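Alpha-glucosidase (PDB 5HQA) hydrolyses alpha-glucosides as a calcium-binding family 97 glycoside hydrolase whose activity is induced by chloride. Local coordinates at residues A187-Y192 with K440-R445; P252-D257 with R446-W451; S259-G264 with K430-T435. All coordinates share one frame; numbering follows the deposited sequence.

Contact 1 (A187-Y192 with K440-R445); sequences AALVDY and KDTGLR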
loop_
_atom_site.group_PDB
_atom_site.type_symbol
_atom_site.label_atom_id
_atom_site.label_comp_id
_atom_site.label_asym_id
_atom_site.label_seq_id
_atom_site.Cartn_x
_atom_site.Cartn_y
_atom_site.Cartn_z
ATOM N N ALA A 187 11.344 2.641 -4.672
ATOM C CA ALA A 187 11.111 1.235 -4.958
ATOM C C ALA A 187 12.270 0.396 -4.438
ATOM O O ALA A 187 13.429 0.829 -4.476
ATOM C CB ALA A 187 10.919 0.997 -6.471
ATOM N N ALA A 188 11.940 -0.809 -3.960
ATOM C CA ALA A 188 12.916 -1.786 -3.468
ATOM C C ALA A 188 13.690 -1.231 -2.271
ATOM O O ALA A 188 14.924 -1.164 -2.262
ATOM C CB ALA A 188 13.870 -2.239 -4.588
ATOM N N LEU A 189 12.942 -0.848 -1.238
ATOM C CA LEU A 189 13.548 -0.300 -0.022
ATOM C C LEU A 189 14.076 -1.465 0.807
ATOM O O LEU A 189 13.326 -2.108 1.548
ATOM C CB LEU A 189 12.537 0.539 0.750
ATOM C CG LEU A 189 12.974 1.080 2.110
ATOM C CD1 LEU A 189 14.258 1.911 2.012
ATOM C CD2 LEU A 189 11.836 1.910 2.710
ATOM N N VAL A 190 15.372 -1.748 0.656
ATOM C CA VAL A 190 16.036 -2.907 1.244
ATOM C C VAL A 190 17.314 -2.436 1.923
ATOM O O VAL A 190 18.141 -1.772 1.287
ATOM C CB VAL A 190 16.380 -3.969 0.181
ATOM C CG1 VAL A 190 17.120 -5.143 0.821
ATOM C CG2 VAL A 190 15.122 -4.440 -0.529
ATOM N N ASP A 191 17.481 -2.785 3.201
ATOM C CA ASP A 191 18.690 -2.456 3.968
ATOM C C ASP A 191 19.048 -0.972 3.860
ATOM O O ASP A 191 20.198 -0.596 3.614
ATOM C CB ASP A 191 19.876 -3.323 3.534
ATOM C CG ASP A 191 21.077 -3.157 4.454
ATOM O OD1 ASP A 191 20.851 -2.972 5.671
ATOM O OD2 ASP A 191 22.234 -3.182 3.967
ATOM N N TYR A 192 18.049 -0.120 4.057
ATOM C CA TYR A 192 18.234 1.312 3.904
ATOM C C TYR A 192 17.117 1.992 4.677
ATOM O O TYR A 192 16.135 1.354 5.067
ATOM C CB TYR A 192 18.218 1.700 2.425
ATOM C CG TYR A 192 18.942 2.979 2.038
ATOM C CD1 TYR A 192 20.310 2.973 1.754
ATOM C CD2 TYR A 192 18.242 4.183 1.895
ATOM C CE1 TYR A 192 20.967 4.138 1.366
ATOM C CE2 TYR A 192 18.891 5.354 1.500
ATOM C CZ TYR A 192 20.252 5.320 1.241
ATOM O OH TYR A 192 20.890 6.471 0.847
ATOM N N LYS A 440 6.060 1.562 4.392
ATOM C CA LYS A 440 5.309 1.777 3.161
ATOM C C LYS A 440 5.705 0.749 2.105
ATOM O O LYS A 440 6.829 0.233 2.097
ATOM C CB LYS A 440 5.553 3.189 2.636
ATOM C CG LYS A 440 7.008 3.408 2.199
ATOM C CD LYS A 440 7.335 4.892 2.039
ATOM C CE LYS A 440 8.788 5.068 1.613
ATOM N NZ LYS A 440 9.182 6.504 1.456
ATOM N N ASP A 441 4.748 0.431 1.234
ATOM C CA ASP A 441 4.968 -0.513 0.143
ATOM C C ASP A 441 5.923 0.107 -0.873
ATOM O O ASP A 441 5.733 1.253 -1.293
ATOM C CB ASP A 441 3.615 -0.849 -0.502
ATOM C CG ASP A 441 3.682 -2.012 -1.499
ATOM O OD1 ASP A 441 4.761 -2.259 -2.087
ATOM O OD2 ASP A 441 2.626 -2.674 -1.700
ATOM N N THR A 442 6.984 -0.623 -1.236
ATOM C CA THR A 442 7.890 -0.153 -2.282
ATOM C C THR A 442 8.057 -1.204 -3.376
ATOM O O THR A 442 9.059 -1.189 -4.103
ATOM C CB THR A 442 9.253 0.261 -1.705
ATOM O OG1 THR A 442 9.882 -0.854 -1.063
ATOM C CG2 THR A 442 9.066 1.383 -0.672
ATOM N N GLY A 443 7.081 -2.105 -3.514
ATOM C CA GLY A 443 7.073 -3.090 -4.580
ATOM C C GLY A 443 7.727 -4.414 -4.256
ATOM O O GLY A 443 7.888 -5.242 -5.162
ATOM N N LEU A 444 8.101 -4.655 -2.997
ATOM C CA LEU A 444 8.838 -5.870 -2.674
ATOM C C LEU A 444 7.995 -7.139 -2.802
ATOM O O LEU A 444 8.568 -8.236 -2.817
ATOM C CB LEU A 444 9.424 -5.757 -1.263
ATOM C CG LEU A 444 10.624 -4.813 -1.175
ATOM C CD1 LEU A 444 10.907 -4.434 0.271
ATOM C CD2 LEU A 444 11.839 -5.489 -1.807
ATOM N N ARG A 445 6.663 -7.024 -2.912
ATOM C CA ARG A 445 5.844 -8.197 -3.215
ATOM C C ARG A 445 6.280 -8.891 -4.504
ATOM O O ARG A 445 6.014 -10.086 -4.675
ATOM C CB ARG A 445 4.359 -7.804 -3.314
ATOM C CG ARG A 445 4.065 -6.788 -4.431
ATOM C CD ARG A 445 2.611 -6.317 -4.400
ATOM N NE ARG A 445 2.395 -5.099 -5.189
ATOM C CZ ARG A 445 1.619 -5.016 -6.275
ATOM N NH1 ARG A 445 0.969 -6.085 -6.746
ATOM N NH2 ARG A 445 1.483 -3.844 -6.895
#
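Thr-442 points its side chain at the backbone of Ala-187 to Leu-189 and meets it with its hydroxyl and its backbone carbonyl. Its OG1 stands between its own backbone N and carbonyl carbon (chi1 61°), which turns the hydroxyl to the N-H of Leu-189; Leu-189 N donates to OG1 at 3.1 Å along a nearly straight path. The methyl CG2 lies alongside Leu-189 CB, 3.8 Å away, so the beta-branch presents oxygen and carbon to the same residue. The Thr-442 carbonyl oxygen takes the neighbouring N-H: Ala-188 N donates to Thr-442 O over 2.9 Å, almost straight (168°) but tilted from the carbonyl plane. Ala-187 CA adds a CH···O contact to Thr-442 O at 3.3 Å. Leu-444, two residues on, crosses Val-190 obliquely. Its CD2 packs on Val-190 CG2 (3.7 Å), whereas CD1 sits 3.6 Å from the carbonyl oxygen of Leu-189. An Asx turn at Asp-441 bends the chain round Thr-442, OD1 receiving Gly-443 N at 2.7 Å nearly end-on. The contact ties the loop after strand 181-187 of the N-terminal beta-sandwich to the loop joining strands 432-435 and 451-454 of the catalytic barrel; close by, Lys-440 makes a salt bridge with Glu-186. Asn-250 ND2 also donates to Thr-442 O, so two N-H groups grip this carbonyl. Backbone N-H groups thus serve both oxygens of the buried threonine, and the bond to OG1 probably fixes its side-chain rotation, with the leucine and valine methyls packed beside it.

Contact 2 (P252-D257 with R446-W451); sequences PNKLGD and RTYPNW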
loop_
_atom_site.group_PDB
_atom_site.type_symbol
_atom_site.label_atom_id
_atom_site.label_comp_id
_atom_site.label_asym_id
_atom_site.label_seq_id
_atom_site.Cartn_x
_atom_site.Cartn_y
_atom_site.Cartn_z
ATOM N N PRO A 252 13.240 -9.691 -9.440
ATOM C CA PRO A 252 12.285 -10.788 -9.648
ATOM C C PRO A 252 12.151 -11.682 -8.420
ATOM O O PRO A 252 13.043 -11.764 -7.569
ATOM C CB PRO A 252 12.885 -11.563 -10.830
ATOM C CG PRO A 252 13.801 -10.599 -11.498
ATOM C CD PRO A 252 14.341 -9.714 -10.415
ATOM N N ASN A 253 11.010 -12.368 -8.356
ATOM C CA ASN A 253 10.668 -13.337 -7.319
ATOM C C ASN A 253 11.860 -14.187 -6.894
ATOM O O ASN A 253 12.489 -14.858 -7.719
ATOM C CB ASN A 253 9.544 -14.240 -7.840
ATOM C CG ASN A 253 9.242 -15.404 -6.906
ATOM O OD1 ASN A 253 9.383 -15.298 -5.687
ATOM N ND2 ASN A 253 8.816 -16.522 -7.480
ATOM N N LYS A 254 12.160 -14.165 -5.595
ATOM C CA LYS A 254 13.222 -14.975 -5.012
ATOM C C LYS A 254 12.708 -16.198 -4.259
ATOM O O LYS A 254 13.520 -16.954 -3.709
ATOM C CB LYS A 254 14.074 -14.127 -4.064
ATOM C CG LYS A 254 14.941 -13.077 -4.746
ATOM C CD LYS A 254 15.812 -12.343 -3.711
ATOM C CE LYS A 254 16.510 -11.114 -4.292
ATOM N NZ LYS A 254 17.249 -11.414 -5.541
ATOM N N LEU A 255 11.393 -16.424 -4.217
ATOM C CA LEU A 255 10.830 -17.493 -3.399
ATOM C C LEU A 255 10.428 -18.722 -4.205
ATOM O O LEU A 255 9.844 -19.653 -3.642
ATOM C CB LEU A 255 9.630 -16.973 -2.600
ATOM C CG LEU A 255 9.951 -15.885 -1.572
ATOM C CD1 LEU A 255 8.701 -15.478 -0.820
ATOM C CD2 LEU A 255 11.026 -16.360 -0.597
ATOM N N GLY A 256 10.726 -18.756 -5.501
ATOM C CA GLY A 256 10.418 -19.944 -6.283
ATOM C C GLY A 256 8.921 -20.144 -6.442
ATOM O O GLY A 256 8.166 -19.202 -6.699
ATOM N N ASP A 257 8.483 -21.399 -6.304
ATOM C CA ASP A 257 7.069 -21.740 -6.384
ATOM C C ASP A 257 6.314 -21.074 -5.246
ATOM O O ASP A 257 6.540 -21.405 -4.078
ATOM C CB ASP A 257 6.889 -23.260 -6.320
ATOM C CG ASP A 257 5.464 -23.705 -6.603
ATOM O OD1 ASP A 257 4.532 -22.884 -6.472
ATOM O OD2 ASP A 257 5.275 -24.891 -6.959
ATOM N N ARG A 446 6.928 -8.180 -5.430
ATOM C CA ARG A 446 7.450 -8.863 -6.608
ATOM C C ARG A 446 8.535 -9.854 -6.214
ATOM O O ARG A 446 8.549 -11.003 -6.672
ATOM C CB ARG A 446 8.002 -7.862 -7.619
ATOM C CG ARG A 446 8.648 -8.592 -8.802
ATOM C CD ARG A 446 9.261 -7.662 -9.813
ATOM N NE ARG A 446 9.636 -8.408 -11.004
ATOM C CZ ARG A 446 10.161 -7.861 -12.095
ATOM N NH1 ARG A 446 10.372 -6.552 -12.146
ATOM N NH2 ARG A 446 10.469 -8.622 -13.136
ATOM N N THR A 447 9.449 -9.419 -5.350
ATOM C CA THR A 447 10.594 -10.223 -4.945
ATOM C C THR A 447 10.198 -11.286 -3.929
ATOM O O THR A 447 10.738 -12.401 -3.947
ATOM C CB THR A 447 11.662 -9.302 -4.356
ATOM O OG1 THR A 447 11.816 -8.155 -5.208
ATOM C CG2 THR A 447 12.990 -10.024 -4.233
ATOM N N TYR A 448 9.268 -10.944 -3.033
ATOM C CA TYR A 448 8.808 -11.814 -1.949
ATOM C C TYR A 448 7.293 -11.874 -2.023
ATOM O O TYR A 448 6.595 -11.141 -1.310
ATOM C CB TYR A 448 9.271 -11.296 -0.587
ATOM C CG TYR A 448 10.766 -11.148 -0.537
ATOM C CD1 TYR A 448 11.584 -12.255 -0.343
ATOM C CD2 TYR A 448 11.364 -9.913 -0.731
ATOM C CE1 TYR A 448 12.963 -12.132 -0.319
ATOM C CE2 TYR A 448 12.740 -9.780 -0.705
ATOM C CZ TYR A 448 13.531 -10.892 -0.502
ATOM O OH TYR A 448 14.898 -10.753 -0.482
ATOM N N PRO A 449 6.749 -12.734 -2.887
ATOM C CA PRO A 449 5.303 -12.722 -3.133
ATOM C C PRO A 449 4.452 -13.177 -1.958
ATOM O O PRO A 449 3.224 -13.181 -2.092
ATOM C CB PRO A 449 5.147 -13.678 -4.320
ATOM C CG PRO A 449 6.503 -13.640 -5.012
ATOM C CD PRO A 449 7.484 -13.522 -3.893
ATOM N N ASN A 450 5.024 -13.553 -0.816
ATOM C CA ASN A 450 4.187 -13.810 0.350
ATOM C C ASN A 450 3.919 -12.550 1.160
ATOM O O ASN A 450 3.163 -12.606 2.135
ATOM C CB ASN A 450 4.813 -14.881 1.248
ATOM C CG ASN A 450 6.060 -14.399 1.931
ATOM O OD1 ASN A 450 6.901 -13.749 1.312
ATOM N ND2 ASN A 450 6.181 -14.683 3.223
ATOM N N TRP A 451 4.516 -11.415 0.786
ATOM C CA TRP A 451 4.209 -10.137 1.434
ATOM C C TRP A 451 3.001 -9.552 0.710
ATOM O O TRP A 451 3.114 -8.704 -0.178
ATOM C CB TRP A 451 5.411 -9.198 1.393
ATOM C CG TRP A 451 5.412 -8.199 2.523
ATOM C CD1 TRP A 451 4.394 -7.953 3.403
ATOM C CD2 TRP A 451 6.493 -7.348 2.913
ATOM N NE1 TRP A 451 4.774 -6.995 4.314
ATOM C CE2 TRP A 451 6.059 -6.608 4.036
ATOM C CE3 TRP A 451 7.787 -7.142 2.427
ATOM C CZ2 TRP A 451 6.874 -5.676 4.678
ATOM C CZ3 TRP A 451 8.601 -6.219 3.071
ATOM C CH2 TRP A 451 8.141 -5.499 4.184
HETATM O O HOH W 1 9.219 -11.474 -10.518
#
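Asn-253 carries its carboxamide opposite the backbone N (chi1 172°), which sends it across the ring of Pro-449 at about a right angle; OD1 lies 3.2 Å from Pro-449 CD. Leu-255, with CG beside its own backbone N (chi1 -64°), slides past the proline in the reverse direction, CD1 resting 3.8 Å from Pro-449 CD. The same methyl lies 3.3 Å from Asn-450 OD1, which is buried without a hydrogen-bond partner, while Asn-450 ND2 donates to Ile-431 O. CD2 reaches the edge of the Tyr-448 ring. Both ends of the Asn-253 amide are used within its own loop: OD1 receives Leu-255 N from above the carbonyl plane at 2.7 Å, forming an Asx turn, while ND2 donates in plane to a lone pair of Gly-256 O at 2.9 Å. This bend leads toward 264-269, the first strand of the TIM-barrel sheet, and lies against a type I turn, Tyr-448 to Trp-451. Without the amide, as with an alanine here, Leu-255 N and Gly-256 O would probably lose these mates and the bend be freer to flex. One direct backbone bond joins the loops, Lys-254 N to a lone pair of Thr-447 O, 2.8 Å long and nearly straight. Lys-254 and Thr-447 run side by side, CG to CG2 at 3.7 Å; the ammonium continues to Glu-251 in a salt bridge, and the Glu-251 carbonyl pairs with Thr-447 OG1. The extended Arg-446 has Pro-252 N over one guanidinium face, and a water accepts from Arg-446 NE, in plane, and from Asn-253 N at 2.9 Å.

Contact 3 (S259-G264 with K430-T435); sequences SWVKPG and KISINT. With FMT (formic acid), chain L.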
loop_
_atom_site.group_PDB
_atom_site.type_symbol
_atom_site.label_atom_id
_atom_site.label_comp_id
_atom_site.label_asym_id
_atom_site.label_seq_id
_atom_site.Cartn_x
_atom_site.Cartn_y
_atom_site.Cartn_z
ATOM N N SER A 259 2.854 -20.927 -5.246
ATOM C CA SER A 259 1.456 -21.321 -5.382
ATOM C C SER A 259 0.764 -21.468 -4.029
ATOM O O SER A 259 -0.472 -21.503 -3.978
ATOM C CB SER A 259 1.359 -22.625 -6.179
ATOM O OG SER A 259 2.071 -23.661 -5.529
ATOM N N TRP A 260 1.527 -21.535 -2.934
ATOM C CA TRP A 260 0.962 -21.600 -1.592
ATOM C C TRP A 260 0.471 -20.253 -1.078
ATOM O O TRP A 260 -0.104 -20.196 0.017
ATOM C CB TRP A 260 1.992 -22.167 -0.618
ATOM C CG TRP A 260 3.354 -21.512 -0.697
ATOM C CD1 TRP A 260 4.410 -21.900 -1.475
ATOM C CD2 TRP A 260 3.805 -20.371 0.048
ATOM N NE1 TRP A 260 5.487 -21.069 -1.263
ATOM C CE2 TRP A 260 5.142 -20.124 -0.333
ATOM C CE3 TRP A 260 3.206 -19.534 0.998
ATOM C CZ2 TRP A 260 5.891 -19.076 0.205
ATOM C CZ3 TRP A 260 3.950 -18.490 1.527
ATOM C CH2 TRP A 260 5.276 -18.272 1.130
ATOM N N VAL A 261 0.708 -19.174 -1.817
ATOM C CA VAL A 261 0.132 -17.867 -1.519
ATOM C C VAL A 261 -1.212 -17.786 -2.235
ATOM O O VAL A 261 -1.272 -17.884 -3.467
ATOM C CB VAL A 261 1.067 -16.735 -1.968
ATOM C CG1 VAL A 261 0.433 -15.392 -1.666
ATOM C CG2 VAL A 261 2.430 -16.851 -1.295
ATOM N N LYS A 262 -2.291 -17.621 -1.467
ATOM C CA LYS A 262 -3.659 -17.739 -1.981
ATOM C C LYS A 262 -4.423 -16.433 -1.817
ATOM O O LYS A 262 -4.875 -16.114 -0.700
ATOM C CB LYS A 262 -4.416 -18.860 -1.263
ATOM C CG LYS A 262 -3.771 -20.246 -1.335
ATOM C CD LYS A 262 -3.676 -20.772 -2.766
ATOM C CE LYS A 262 -3.679 -22.300 -2.797
ATOM N NZ LYS A 262 -3.126 -22.872 -1.532
ATOM N N PRO A 263 -4.618 -15.657 -2.885
ATOM C CA PRO A 263 -5.531 -14.511 -2.799
ATOM C C PRO A 263 -6.934 -14.985 -2.455
ATOM O O PRO A 263 -7.344 -16.084 -2.835
ATOM C CB PRO A 263 -5.481 -13.907 -4.208
ATOM C CG PRO A 263 -4.196 -14.420 -4.799
ATOM C CD PRO A 263 -4.026 -15.797 -4.226
ATOM N N GLY A 264 -7.673 -14.158 -1.728
ATOM C CA GLY A 264 -9.031 -14.536 -1.384
ATOM C C GLY A 264 -9.663 -13.529 -0.447
ATOM O O GLY A 264 -9.081 -12.493 -0.135
ATOM N N LYS A 430 5.775 -21.315 4.699
ATOM C CA LYS A 430 4.689 -21.125 3.732
ATOM C C LYS A 430 3.564 -20.274 4.322
ATOM O O LYS A 430 2.375 -20.561 4.150
ATOM C CB LYS A 430 4.176 -22.465 3.204
ATOM C CG LYS A 430 5.227 -23.173 2.336
ATOM C CD LYS A 430 4.708 -24.472 1.728
ATOM C CE LYS A 430 5.809 -25.209 0.957
ATOM N NZ LYS A 430 6.783 -24.252 0.362
ATOM N N ILE A 431 3.950 -19.191 4.998
ATOM C CA ILE A 431 3.014 -18.240 5.590
ATOM C C ILE A 431 3.165 -16.899 4.880
ATOM O O ILE A 431 4.290 -16.440 4.642
ATOM C CB ILE A 431 3.249 -18.104 7.105
ATOM C CG1 ILE A 431 2.851 -19.412 7.812
ATOM C CG2 ILE A 431 2.512 -16.889 7.675
ATOM C CD1 ILE A 431 3.190 -19.444 9.284
ATOM N N SER A 432 2.033 -16.284 4.532
ATOM C CA SER A 432 1.978 -14.947 3.958
ATOM C C SER A 432 1.653 -13.927 5.040
ATOM O O SER A 432 0.973 -14.241 6.021
ATOM C CB SER A 432 0.928 -14.874 2.849
ATOM O OG SER A 432 1.296 -15.731 1.781
ATOM N N ILE A 433 2.123 -12.692 4.835
ATOM C CA ILE A 433 2.123 -11.659 5.865
ATOM C C ILE A 433 1.310 -10.463 5.392
ATOM O O ILE A 433 1.497 -9.976 4.268
ATOM C CB ILE A 433 3.555 -11.231 6.235
ATOM C CG1 ILE A 433 4.300 -12.396 6.889
ATOM C CG2 ILE A 433 3.535 -10.035 7.183
ATOM C CD1 ILE A 433 3.660 -12.871 8.196
ATOM N N ASN A 434 0.416 -9.993 6.264
ATOM C CA ASN A 434 -0.368 -8.771 6.101
ATOM C C ASN A 434 0.066 -7.835 7.225
ATOM O O ASN A 434 -0.268 -8.076 8.389
ATOM C CB ASN A 434 -1.863 -9.114 6.171
ATOM C CG ASN A 434 -2.760 -7.905 6.393
ATOM O OD1 ASN A 434 -2.360 -6.755 6.199
ATOM N ND2 ASN A 434 -4.009 -8.176 6.783
ATOM N N THR A 435 0.832 -6.789 6.901
ATOM C CA THR A 435 1.500 -5.975 7.918
ATOM C C THR A 435 0.695 -4.719 8.221
ATOM O O THR A 435 0.538 -3.859 7.345
ATOM C CB THR A 435 2.900 -5.557 7.469
ATOM O OG1 THR A 435 3.632 -6.698 7.015
ATOM C CG2 THR A 435 3.654 -4.897 8.635
HETATM C C FMT L . 9.168 -21.414 -0.790
HETATM O O1 FMT L . 9.420 -20.945 0.323
HETATM O O2 FMT L . 8.525 -20.824 -1.663
HETATM O O HOH W 2 0.203 -18.330 2.270
#
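Trp-260 and Lys-430 make most of this contact through the face of the indole. In the CH-pi part, Lys-430 CA stands over the six-membered ring, 3.6 Å from its centroid and 19° off the normal, and CB and CG of the lysine continue across the same face toward the five-membered ring. The lysine's backbone C also lies against this ring, 3.3 Å from Trp-260 CZ3. The cation-pi part follows from the bend at the end of that chain: Lys-430 NZ curls over the pyrrole side, off-centre, 4.2 Å from the centroid of the five-membered ring. With CG between its own backbone N and carbonyl carbon (chi1 49°), Trp-260 turns one face to the lysine and the opposite one to Val-261 CG2. Polar bonds come next: at the indole edge, Trp-260 NE1 donates at 3.1 Å to O2 of a formic acid molecule, probably from the crystallisation liquor, which lies in plane; NE1 also has a weak bond to Asp-257 O. From the backbone, Trp-260 O accepts at 2.9 Å from a water that is also hydrogen-bonded to Ser-432 OG at 2.9 Å. Van der Waals contact adds both Val-261 methyls, resting on the Ser-432 hydroxyl oxygen, CG2 at 3.5 Å. Lys-430 has positive phi and is the C-prime residue of the Schellman motif ending helix 413-428, so the tryptophan packs where that helix turns into strand 432-435 of the barrel. Ala-427 of the helix and Asn-450 also touch the indole, while Ile-452 of adjacent strand 451-454 meets both Val-261 and Ser-432.

Contacts 1 and 2 share the loop between strands 432-435 and 451-454, and their centres are 13 Å apart; Leu-444 CD1 of contact 1 packs on Trp-451 CZ3 at 4.0 Å. Contacts 2 and 3 are closer, 11 Å between centres, and Asn-450 joins them: its O lies 2.9 Å from Ile-433 N, its ND2 2.9 Å from Ile-431 O, and its CB rests on Trp-260 CH2. Contact 3 is nested in the chain loops closed by both others, yet its nearest atoms stay about 8 Å from contact 1. All three lie away from the acarbose pocket, although calcium ligands Glu-437 and Glu-455 closely follow strands 432-435 and 451-454.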